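Side-chain contacts in UDP-glucose 4-epimerase (Campylobacter jejuni subsp. jejuni serotype O:2, PDB 7K3P), which interconverts UDP-glucose and UDP-galactose, and probably their N-acetylated counterparts, by epimerisation at C4 of the sugar with the help of a bound NAD: residues E144-V149 with T153-P158; Q204-A209 with F228-D233; N117-I122 with E170-D175. The protein carries 2 engineered substitutions. All coordinates share one frame; numbering follows the deposited sequence.

Contact 1 of 3, residues E144-V149 with T153-P158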
loop_
_atom_site.group_PDB
_atom_site.type_symbol
_atom_site.label_atom_id
_atom_site.label_comp_id
_atom_site.label_asym_id
_atom_site.label_seq_id
_atom_site.Cartn_x
_atom_site.Cartn_y
_atom_site.Cartn_z
ATOM N N GLU A 144 -17.618 -1.020 -1.179
ATOM C CA GLU A 144 -19.080 -1.063 -1.277
ATOM C C GLU A 144 -19.548 0.326 -1.661
ATOM O O GLU A 144 -19.686 1.201 -0.810
ATOM C CB GLU A 144 -19.709 -1.500 0.047
ATOM C CG GLU A 144 -19.637 -2.996 0.276
ATOM C CD GLU A 144 -20.076 -3.390 1.676
ATOM O OE1 GLU A 144 -20.023 -2.523 2.577
ATOM O OE2 GLU A 144 -20.467 -4.562 1.867
ATOM N N PRO A 145 -19.743 0.540 -2.967
ATOM C CA PRO A 145 -20.038 1.868 -3.506
ATOM C C PRO A 145 -21.405 2.329 -3.021
ATOM O O PRO A 145 -22.287 1.503 -2.751
ATOM C CB PRO A 145 -20.052 1.635 -5.027
ATOM C CG PRO A 145 -19.284 0.334 -5.229
ATOM C CD PRO A 145 -19.645 -0.485 -4.023
ATOM N N GLN A 146 -21.567 3.640 -2.904
ATOM C CA GLN A 146 -22.799 4.221 -2.396
ATOM C C GLN A 146 -23.699 4.697 -3.544
ATOM O O GLN A 146 -24.713 5.354 -3.317
ATOM C CB GLN A 146 -22.480 5.357 -1.415
ATOM C CG GLN A 146 -21.829 4.887 -0.097
ATOM C CD GLN A 146 -20.301 5.022 -0.065
ATOM O OE1 GLN A 146 -19.733 6.030 -0.504
ATOM N NE2 GLN A 146 -19.632 4.000 0.475
ATOM N N THR A 147 -23.320 4.340 -4.771
ATOM C CA THR A 147 -24.113 4.610 -5.975
ATOM C C THR A 147 -24.254 3.321 -6.800
ATOM O O THR A 147 -23.427 2.411 -6.677
ATOM C CB THR A 147 -23.448 5.684 -6.864
ATOM O OG1 THR A 147 -22.151 5.225 -7.276
ATOM C CG2 THR A 147 -23.295 6.987 -6.113
ATOM N N PRO A 148 -25.305 3.241 -7.634
ATOM C CA PRO A 148 -25.562 2.071 -8.483
ATOM C C PRO A 148 -24.660 1.996 -9.714
ATOM O O PRO A 148 -24.428 0.906 -10.243
ATOM C CB PRO A 148 -27.013 2.283 -8.936
ATOM C CG PRO A 148 -27.212 3.744 -8.868
ATOM C CD PRO A 148 -26.422 4.201 -7.670
ATOM N N VAL A 149 -24.200 3.146 -10.191
ATOM C CA VAL A 149 -23.387 3.191 -11.395
ATOM C C VAL A 149 -22.102 3.911 -11.014
ATOM O O VAL A 149 -22.095 5.140 -10.918
ATOM C CB VAL A 149 -24.099 3.950 -12.532
ATOM C CG1 VAL A 149 -23.250 3.935 -13.813
ATOM C CG2 VAL A 149 -25.475 3.334 -12.809
ATOM N N THR A 153 -14.331 8.432 -10.291
ATOM C CA THR A 153 -14.174 9.396 -9.190
ATOM C C THR A 153 -14.771 8.950 -7.839
ATOM O O THR A 153 -14.604 9.646 -6.834
ATOM C CB THR A 153 -14.785 10.746 -9.574
ATOM O OG1 THR A 153 -16.136 10.531 -9.992
ATOM C CG2 THR A 153 -14.015 11.343 -10.743
ATOM N N SER A 154 -15.465 7.812 -7.812
ATOM C CA SER A 154 -16.053 7.313 -6.564
ATOM C C SER A 154 -14.945 7.030 -5.579
ATOM O O SER A 154 -13.816 6.745 -5.978
ATOM C CB SER A 154 -16.848 6.025 -6.789
ATOM O OG SER A 154 -17.729 6.150 -7.884
ATOM N N PRO A 155 -15.257 7.096 -4.279
ATOM C CA PRO A 155 -14.218 6.855 -3.273
ATOM C C PRO A 155 -13.609 5.460 -3.388
ATOM O O PRO A 155 -14.294 4.453 -3.648
ATOM C CB PRO A 155 -14.970 7.001 -1.942
ATOM C CG PRO A 155 -16.411 6.827 -2.284
ATOM C CD PRO A 155 -16.573 7.369 -3.676
ATOM N N LEU A 156 -12.301 5.415 -3.191
ATOM C CA LEU A 156 -11.556 4.173 -3.219
ATOM C C LEU A 156 -11.505 3.639 -1.782
ATOM O O LEU A 156 -10.666 4.048 -0.982
ATOM C CB LEU A 156 -10.155 4.433 -3.808
ATOM C CG LEU A 156 -10.226 5.132 -5.179
ATOM C CD1 LEU A 156 -8.843 5.469 -5.780
ATOM C CD2 LEU A 156 -11.027 4.283 -6.160
ATOM N N ALA A 157 -12.421 2.733 -1.454
ATOM C CA ALA A 157 -12.586 2.266 -0.081
ATOM C C ALA A 157 -12.720 0.748 -0.026
ATOM O O ALA A 157 -13.768 0.224 0.364
ATOM C CB ALA A 157 -13.813 2.922 0.548
ATOM N N PRO A 158 -11.657 0.031 -0.421
ATOM C CA PRO A 158 -11.745 -1.435 -0.477
ATOM C C PRO A 158 -12.029 -2.047 0.897
ATOM O O PRO A 158 -11.632 -1.489 1.926
ATOM C CB PRO A 158 -10.354 -1.858 -0.968
ATOM C CG PRO A 158 -9.440 -0.674 -0.649
ATOM C CD PRO A 158 -10.309 0.546 -0.729
HETATM O O HOH W 1 -16.420 0.592 0.688
#

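Contact 2 of 3, residues Q204-A209 with F228-D233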
loop_
_atom_site.group_PDB
_atom_site.type_symbol
_atom_site.label_atom_id
_atom_site.label_comp_id
_atom_site.label_asym_id
_atom_site.label_seq_id
_atom_site.Cartn_x
_atom_site.Cartn_y
_atom_site.Cartn_z
ATOM N N GLN A 204 -18.279 -21.526 -1.546
ATOM C CA GLN A 204 -19.199 -20.542 -0.962
ATOM C C GLN A 204 -20.633 -20.916 -1.334
ATOM O O GLN A 204 -20.973 -21.007 -2.523
ATOM C CB GLN A 204 -18.898 -19.130 -1.476
ATOM C CG GLN A 204 -17.525 -18.564 -1.105
ATOM C CD GLN A 204 -17.245 -17.220 -1.783
ATOM O OE1 GLN A 204 -17.999 -16.256 -1.619
ATOM N NE2 GLN A 204 -16.167 -17.163 -2.565
ATOM N N ARG A 205 -21.476 -21.125 -0.328
ATOM C CA ARG A 205 -22.839 -21.583 -0.580
ATOM C C ARG A 205 -23.711 -20.455 -1.129
ATOM O O ARG A 205 -24.595 -20.688 -1.962
ATOM C CB ARG A 205 -23.446 -22.155 0.699
ATOM C CG ARG A 205 -24.665 -23.042 0.485
ATOM C CD ARG A 205 -25.052 -23.771 1.783
ATOM N NE ARG A 205 -23.998 -24.685 2.233
ATOM C CZ ARG A 205 -23.013 -24.355 3.070
ATOM N NH1 ARG A 205 -22.932 -23.121 3.565
ATOM N NH2 ARG A 205 -22.102 -25.261 3.417
ATOM N N TYR A 206 -23.458 -19.235 -0.659
ATOM C CA TYR A 206 -24.271 -18.077 -1.037
ATOM C C TYR A 206 -23.411 -16.898 -1.496
ATOM O O TYR A 206 -23.376 -15.866 -0.839
ATOM C CB TYR A 206 -25.147 -17.643 0.148
ATOM C CG TYR A 206 -25.851 -18.793 0.841
ATOM C CD1 TYR A 206 -26.747 -19.589 0.148
ATOM C CD2 TYR A 206 -25.616 -19.079 2.185
ATOM C CE1 TYR A 206 -27.390 -20.640 0.763
ATOM C CE2 TYR A 206 -26.261 -20.136 2.814
ATOM C CZ TYR A 206 -27.147 -20.909 2.093
ATOM O OH TYR A 206 -27.796 -21.966 2.688
ATOM N N PRO A 207 -22.707 -17.050 -2.626
ATOM C CA PRO A 207 -21.796 -15.986 -3.080
ATOM C C PRO A 207 -22.501 -14.680 -3.469
ATOM O O PRO A 207 -23.708 -14.680 -3.760
ATOM C CB PRO A 207 -21.087 -16.617 -4.281
ATOM C CG PRO A 207 -21.953 -17.779 -4.693
ATOM C CD PRO A 207 -22.601 -18.272 -3.444
ATOM N N LYS A 208 -21.749 -13.578 -3.444
ATOM C CA LYS A 208 -22.263 -12.268 -3.837
ATOM C C LYS A 208 -22.767 -12.308 -5.272
ATOM O O LYS A 208 -22.337 -13.158 -6.063
ATOM C CB LYS A 208 -21.172 -11.202 -3.704
ATOM C CG LYS A 208 -20.794 -10.861 -2.258
ATOM C CD LYS A 208 -21.875 -10.031 -1.565
ATOM C CE LYS A 208 -21.508 -9.741 -0.108
ATOM N NZ LYS A 208 -22.505 -8.844 0.558
ATOM N N ALA A 209 -23.659 -11.378 -5.613
ATOM C CA ALA A 209 -24.273 -11.359 -6.935
ATOM C C ALA A 209 -23.268 -10.983 -8.022
ATOM O O ALA A 209 -23.534 -11.183 -9.203
ATOM C CB ALA A 209 -25.494 -10.408 -6.967
ATOM N N PHE A 228 -29.575 -19.706 -5.972
ATOM C CA PHE A 228 -30.617 -18.970 -5.270
ATOM C C PHE A 228 -30.760 -17.552 -5.814
ATOM O O PHE A 228 -29.771 -16.845 -5.993
ATOM C CB PHE A 228 -30.317 -18.924 -3.769
ATOM C CG PHE A 228 -30.652 -20.201 -3.034
ATOM C CD1 PHE A 228 -31.976 -20.563 -2.813
ATOM C CD2 PHE A 228 -29.648 -21.023 -2.546
ATOM C CE1 PHE A 228 -32.295 -21.732 -2.128
ATOM C CE2 PHE A 228 -29.959 -22.193 -1.854
ATOM C CZ PHE A 228 -31.283 -22.545 -1.646
ATOM N N ILE A 229 -31.993 -17.137 -6.087
ATOM C CA ILE A 229 -32.249 -15.738 -6.390
ATOM C C ILE A 229 -32.655 -15.038 -5.100
ATOM O O ILE A 229 -33.745 -15.287 -4.578
ATOM C CB ILE A 229 -33.393 -15.560 -7.387
ATOM C CG1 ILE A 229 -33.161 -16.392 -8.646
ATOM C CG2 ILE A 229 -33.548 -14.089 -7.748
ATOM C CD1 ILE A 229 -34.224 -16.156 -9.709
ATOM N N PHE A 230 -31.792 -14.169 -4.586
ATOM C CA PHE A 230 -32.100 -13.431 -3.368
ATOM C C PHE A 230 -32.863 -12.156 -3.667
ATOM O O PHE A 230 -32.258 -11.114 -3.930
ATOM C CB PHE A 230 -30.824 -13.125 -2.592
ATOM C CG PHE A 230 -30.146 -14.350 -2.058
ATOM C CD1 PHE A 230 -30.673 -15.028 -0.967
ATOM C CD2 PHE A 230 -28.993 -14.833 -2.653
ATOM C CE1 PHE A 230 -30.048 -16.171 -0.472
ATOM C CE2 PHE A 230 -28.368 -15.966 -2.169
ATOM C CZ PHE A 230 -28.897 -16.636 -1.074
ATOM N N GLY A 231 -34.193 -12.243 -3.631
ATOM C CA GLY A 231 -35.044 -11.090 -3.884
ATOM C C GLY A 231 -35.468 -10.989 -5.340
ATOM O O GLY A 231 -34.627 -11.085 -6.252
ATOM N N ASP A 232 -36.770 -10.799 -5.560
ATOM C CA ASP A 232 -37.316 -10.648 -6.901
ATOM C C ASP A 232 -38.270 -9.465 -6.958
ATOM O O ASP A 232 -39.077 -9.355 -7.881
ATOM C CB ASP A 232 -38.014 -11.933 -7.374
ATOM C CG ASP A 232 -39.301 -12.235 -6.596
ATOM O OD1 ASP A 232 -39.489 -11.701 -5.477
ATOM O OD2 ASP A 232 -40.117 -13.034 -7.104
ATOM N N ASP A 233 -38.149 -8.568 -5.982
ATOM C CA ASP A 233 -39.005 -7.382 -5.919
ATOM C C ASP A 233 -38.213 -6.073 -5.835
ATOM O O ASP A 233 -38.670 -5.089 -5.240
ATOM C CB ASP A 233 -39.972 -7.487 -4.734
ATOM C CG ASP A 233 -39.259 -7.480 -3.399
ATOM O OD1 ASP A 233 -38.014 -7.586 -3.377
ATOM O OD2 ASP A 233 -39.945 -7.384 -2.362
#

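Contact 3 of 3, residues N117-I122 with E170-D175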
loop_
_atom_site.group_PDB
_atom_site.type_symbol
_atom_site.label_atom_id
_atom_site.label_comp_id
_atom_site.label_asym_id
_atom_site.label_seq_id
_atom_site.Cartn_x
_atom_site.Cartn_y
_atom_site.Cartn_z
ATOM N N ASN A 117 5.273 -7.294 -5.457
ATOM C CA ASN A 117 5.824 -7.612 -6.771
ATOM C C ASN A 117 5.590 -6.468 -7.738
ATOM O O ASN A 117 6.445 -6.152 -8.576
ATOM C CB ASN A 117 5.216 -8.906 -7.330
ATOM C CG ASN A 117 5.797 -10.141 -6.672
ATOM O OD1 ASN A 117 6.783 -10.036 -5.969
ATOM N ND2 ASN A 117 5.185 -11.307 -6.891
ATOM N N THR A 118 4.425 -5.845 -7.619
ATOM C CA THR A 118 4.096 -4.731 -8.508
ATOM C C THR A 118 4.984 -3.539 -8.219
ATOM O O THR A 118 5.407 -2.831 -9.132
ATOM C CB THR A 118 2.592 -4.360 -8.432
ATOM O OG1 THR A 118 1.823 -5.474 -8.902
ATOM C CG2 THR A 118 2.295 -3.146 -9.320
ATOM N N THR A 119 5.298 -3.318 -6.944
ATOM C CA THR A 119 6.152 -2.192 -6.586
ATOM C C THR A 119 7.554 -2.347 -7.189
ATOM O O THR A 119 8.112 -1.400 -7.768
ATOM C CB THR A 119 6.246 -2.006 -5.056
ATOM O OG1 THR A 119 4.928 -1.815 -4.536
ATOM C CG2 THR A 119 7.108 -0.810 -4.708
ATOM N N ASN A 120 8.146 -3.524 -7.052
ATOM C CA ASN A 120 9.452 -3.723 -7.672
ATOM C C ASN A 120 9.370 -3.536 -9.193
ATOM O O ASN A 120 10.265 -2.962 -9.810
ATOM C CB ASN A 120 9.998 -5.107 -7.374
ATOM C CG ASN A 120 11.273 -5.373 -8.144
ATOM O OD1 ASN A 120 12.299 -4.757 -7.864
ATOM N ND2 ASN A 120 11.203 -6.251 -9.144
ATOM N N LEU A 121 8.295 -4.047 -9.788
ATOM C CA LEU A 121 8.079 -3.930 -11.229
ATOM C C LEU A 121 8.072 -2.469 -11.658
ATOM O O LEU A 121 8.700 -2.098 -12.650
ATOM C CB LEU A 121 6.769 -4.618 -11.609
ATOM C CG LEU A 121 6.505 -5.027 -13.051
ATOM C CD1 LEU A 121 7.664 -5.810 -13.642
ATOM C CD2 LEU A 121 5.225 -5.866 -13.108
ATOM N N ILE A 122 7.364 -1.632 -10.910
ATOM C CA ILE A 122 7.317 -0.205 -11.225
ATOM C C ILE A 122 8.686 0.447 -11.089
ATOM O O ILE A 122 9.110 1.207 -11.982
ATOM C CB ILE A 122 6.282 0.538 -10.362
ATOM C CG1 ILE A 122 4.869 0.058 -10.712
ATOM C CG2 ILE A 122 6.401 2.059 -10.551
ATOM C CD1 ILE A 122 3.818 0.366 -9.597
ATOM N N GLU A 170 -2.092 1.034 -7.327
ATOM C CA GLU A 170 -2.567 2.235 -8.032
ATOM C C GLU A 170 -1.887 3.476 -7.484
ATOM O O GLU A 170 -1.493 4.365 -8.242
ATOM C CB GLU A 170 -4.087 2.419 -7.882
ATOM C CG GLU A 170 -4.942 1.463 -8.692
ATOM C CD GLU A 170 -6.398 1.957 -8.832
ATOM O OE1 GLU A 170 -6.617 3.181 -8.715
ATOM O OE2 GLU A 170 -7.305 1.129 -9.071
ATOM N N GLU A 171 -1.772 3.545 -6.159
ATOM C CA GLU A 171 -1.229 4.735 -5.517
ATOM C C GLU A 171 0.265 4.877 -5.775
ATOM O O GLU A 171 0.785 6.006 -5.890
ATOM C CB GLU A 171 -1.539 4.745 -4.015
ATOM C CG GLU A 171 -3.053 4.777 -3.737
ATOM C CD GLU A 171 -3.392 4.854 -2.254
ATOM O OE1 GLU A 171 -2.477 4.683 -1.421
ATOM O OE2 GLU A 171 -4.581 5.096 -1.924
ATOM N N VAL A 172 0.954 3.744 -5.861
ATOM C CA VAL A 172 2.373 3.760 -6.228
ATOM C C VAL A 172 2.519 4.259 -7.672
ATOM O O VAL A 172 3.387 5.083 -7.967
ATOM C CB VAL A 172 3.037 2.382 -6.043
ATOM C CG1 VAL A 172 4.523 2.413 -6.499
ATOM C CG2 VAL A 172 2.956 1.941 -4.573
ATOM N N LEU A 173 1.659 3.778 -8.569
ATOM C CA LEU A 173 1.702 4.253 -9.949
ATOM C C LEU A 173 1.497 5.764 -10.032
ATOM O O LEU A 173 2.210 6.449 -10.774
ATOM C CB LEU A 173 0.683 3.526 -10.828
ATOM C CG LEU A 173 1.003 2.094 -11.218
ATOM C CD1 LEU A 173 -0.229 1.445 -11.846
ATOM C CD2 LEU A 173 2.197 2.056 -12.201
ATOM N N ARG A 174 0.538 6.285 -9.268
ATOM C CA ARG A 174 0.280 7.730 -9.229
ATOM C C ARG A 174 1.488 8.525 -8.752
ATOM O O ARG A 174 1.840 9.542 -9.359
ATOM C CB ARG A 174 -0.949 8.065 -8.356
ATOM C CG ARG A 174 -2.295 7.961 -9.087
ATOM C CD ARG A 174 -3.501 7.696 -8.135
ATOM N NE ARG A 174 -4.415 6.842 -8.878
ATOM C CZ ARG A 174 -5.209 5.901 -8.393
ATOM N NH1 ARG A 174 -5.297 5.638 -7.091
ATOM N NH2 ARG A 174 -5.951 5.218 -9.258
ATOM N N ASP A 175 2.122 8.080 -7.665
ATOM C CA ASP A 175 3.318 8.768 -7.166
ATOM C C ASP A 175 4.497 8.653 -8.140
ATOM O O ASP A 175 5.280 9.589 -8.281
ATOM C CB ASP A 175 3.734 8.259 -5.774
ATOM C CG ASP A 175 2.910 8.870 -4.666
ATOM O OD1 ASP A 175 2.266 9.899 -4.935
ATOM O OD2 ASP A 175 2.903 8.336 -3.526
#

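Contact 1 of 3, residues E144-V149 with T153-P158
The backbones of Glu144 and Ala157 face each other across a gap slightly too wide for a direct bond, Glu144 N lying 4.3 Å from Ala157 O. Neither segment is regular secondary structure in this region, and the closest CA atoms, those of Glu144 and Pro158, are 7.4 Å apart. A water bridges the two segments. It accepts from Glu144 N at 2.7 Å and donates to Ala157 O, also at 2.7 Å. The angle at the water, about 105° between the two partners, is near tetrahedral, as suits a molecule that accepts from an amide and donates to a carbonyl.

Farther along, Gln146 leans across to Pro155. Its CG lies anti to the carbonyl carbon (chi1 -68°), and a bend at chi2 turns the amide back over its own segment, with OE1 coming 3.9 Å from CG of the Pro155 ring. The two side chains meet at a slant, through van der Waals contact. Gln146 suits a surface loop because its polar amide can brush the CG corner of a proline ring while remaining on the exposed surface. Pro155 follows Ser154, and both have extended, polyproline-like backbone angles; the ring restricts this part of the loop.

Neighbouring residues hold each arm separately. Ser154 OG is hydrogen-bonded to Ser151 O, at the turn between the segments, while Leu156 packs on Leu167 of helix 161-179. On the other arm, Pro148 is joined by a backbone hydrogen bond to Ile311 of strand 309-312, and Pro145 lies against Leu310.

With 122 Å² buried in total and a bridging water between them, the two arms are probably held in place more by their separate neighbours than by each other.

Contact 2 of 3, residues Q204-A209 with F228-D233
Tyr206, Phe228 and Phe230 share one first torsion: in each, CG lies beside the backbone N and anti to the carbonyl carbon (chi1 -46°, -78° and -66°). For the two phenylalanines, their spacing of two residues on strand 226-230 puts both side chains on one side of the strand, and the shared torsion turns the rings to meet the tyrosine projecting from the loop 204-209.

The Tyr206 ring touches each phenylalanine with a different atom. CE1 meets CE2 of Phe228 at 4.0 Å, and that phenylalanine atom lies at the edge of the tyrosine ring, near its plane. The neighbouring CD1 meets CZ of Phe230 at 3.9 Å, this time at the edge of the phenylalanine ring, and the two side chains cross at about a right angle. Phe230 CZ also comes within 4.1 Å of Tyr206 CB, so the ring is braced near its root as well as along one side. One face of the tyrosine carries Arg205 CG, 3.6 Å above the plane and displaced toward the rim.

Aromatic residues suit this surface site, since broad rings can bridge backbones that come no nearer than 7.7 Å between CA atoms. Arg303 completes the arrangement: it makes a cation-pi contact with Phe230, touches Tyr206 and donates from NH2 to Pro207 O, thereby joining both segments. Tyr206 and Phe228 also touch a crystal neighbour, which may influence their exact poses.

Strand 226-230 pairs in parallel with 296-300, and this small sheet is consistent with the smaller, substrate-binding domain of extended short-chain dehydrogenases. Here an aromatic cluster packs a surface loop on the strand, on the side of Phe228 and Phe230.

Contact 3 of 3, residues N117-I122 with E170-D175
Two parallel helices of the Rossmann domain, 107-127 and 161-179, meet here through Ile122, Val172, Leu173 and Thr119. The short segments run 10.2 Å apart, axis to axis, and cross at -17°. In this family such helix pairs from two subunits typically form an intermolecular four-helix bundle, and the second subunit indeed reaches this contact. Asn117, on the first of these helices, touches the bound NAD, though the side chain of Leu173 stays about 11 Å away.

Ile122 meets both Val172 and Leu173. CG1 lies beside its backbone N (chi1 -66°), and a nearly extended chi2 sends CD1 out into the angle between these two residues of the facing helix. CD1 rests 3.5 Å from CD2 of Leu173 and 3.8 Å from CG1 of Val172. Leu173 CD2 also comes 3.7 Å from Ile122 CG1, the two side chains crossing nearly at right angles. One turn back, Thr119 OG1 approaches Val172 CG2 at 4.2 Å; its hydroxyl is hydrogen-bonded to Thr115 O, so a polar side chain can sit within this buried apolar seam.

The hydrocarbon branches continue toward the central sheet, where both Ile122 and Leu173 lie on Phe133 of strand 132-136. On the subunit boundary, Thr119 and Val172 pack on Leu108 of the second subunit. Asp175 forms a salt bridge there to Arg164 of that subunit and a hydrogen bond to its Tyr111.

Branched aliphatic chains suit these places: they interlock between nearly parallel helices and need no polar partner. Apolar contact therefore joins the pair within one chain, while charged and hydroxyl groups add directional bonds between chains.

In the fold
Along the chain the order is 117-122, both arms of contact 1, 170-175, and then contact 2. Contacts 1 and 3 are 22 Å apart between centres yet touch, Leu156 CD1 of the former lying 3.8 Å from Arg174 NH1 of the latter. Helix 161-179, which follows the loop of contact 1, carries half of contact 3, against the central parallel sheet and the second subunit. Contact 2 stands 36 Å from contact 3 between centres, across the chain's centre. Contact 1, beside the mixed sheet, lies 21 Å from contact 2 between centres, their nearest atoms about 5 Å apart without touching. The set thus runs from the dimer-forming Rossmann helices to the probable substrate-binding domain.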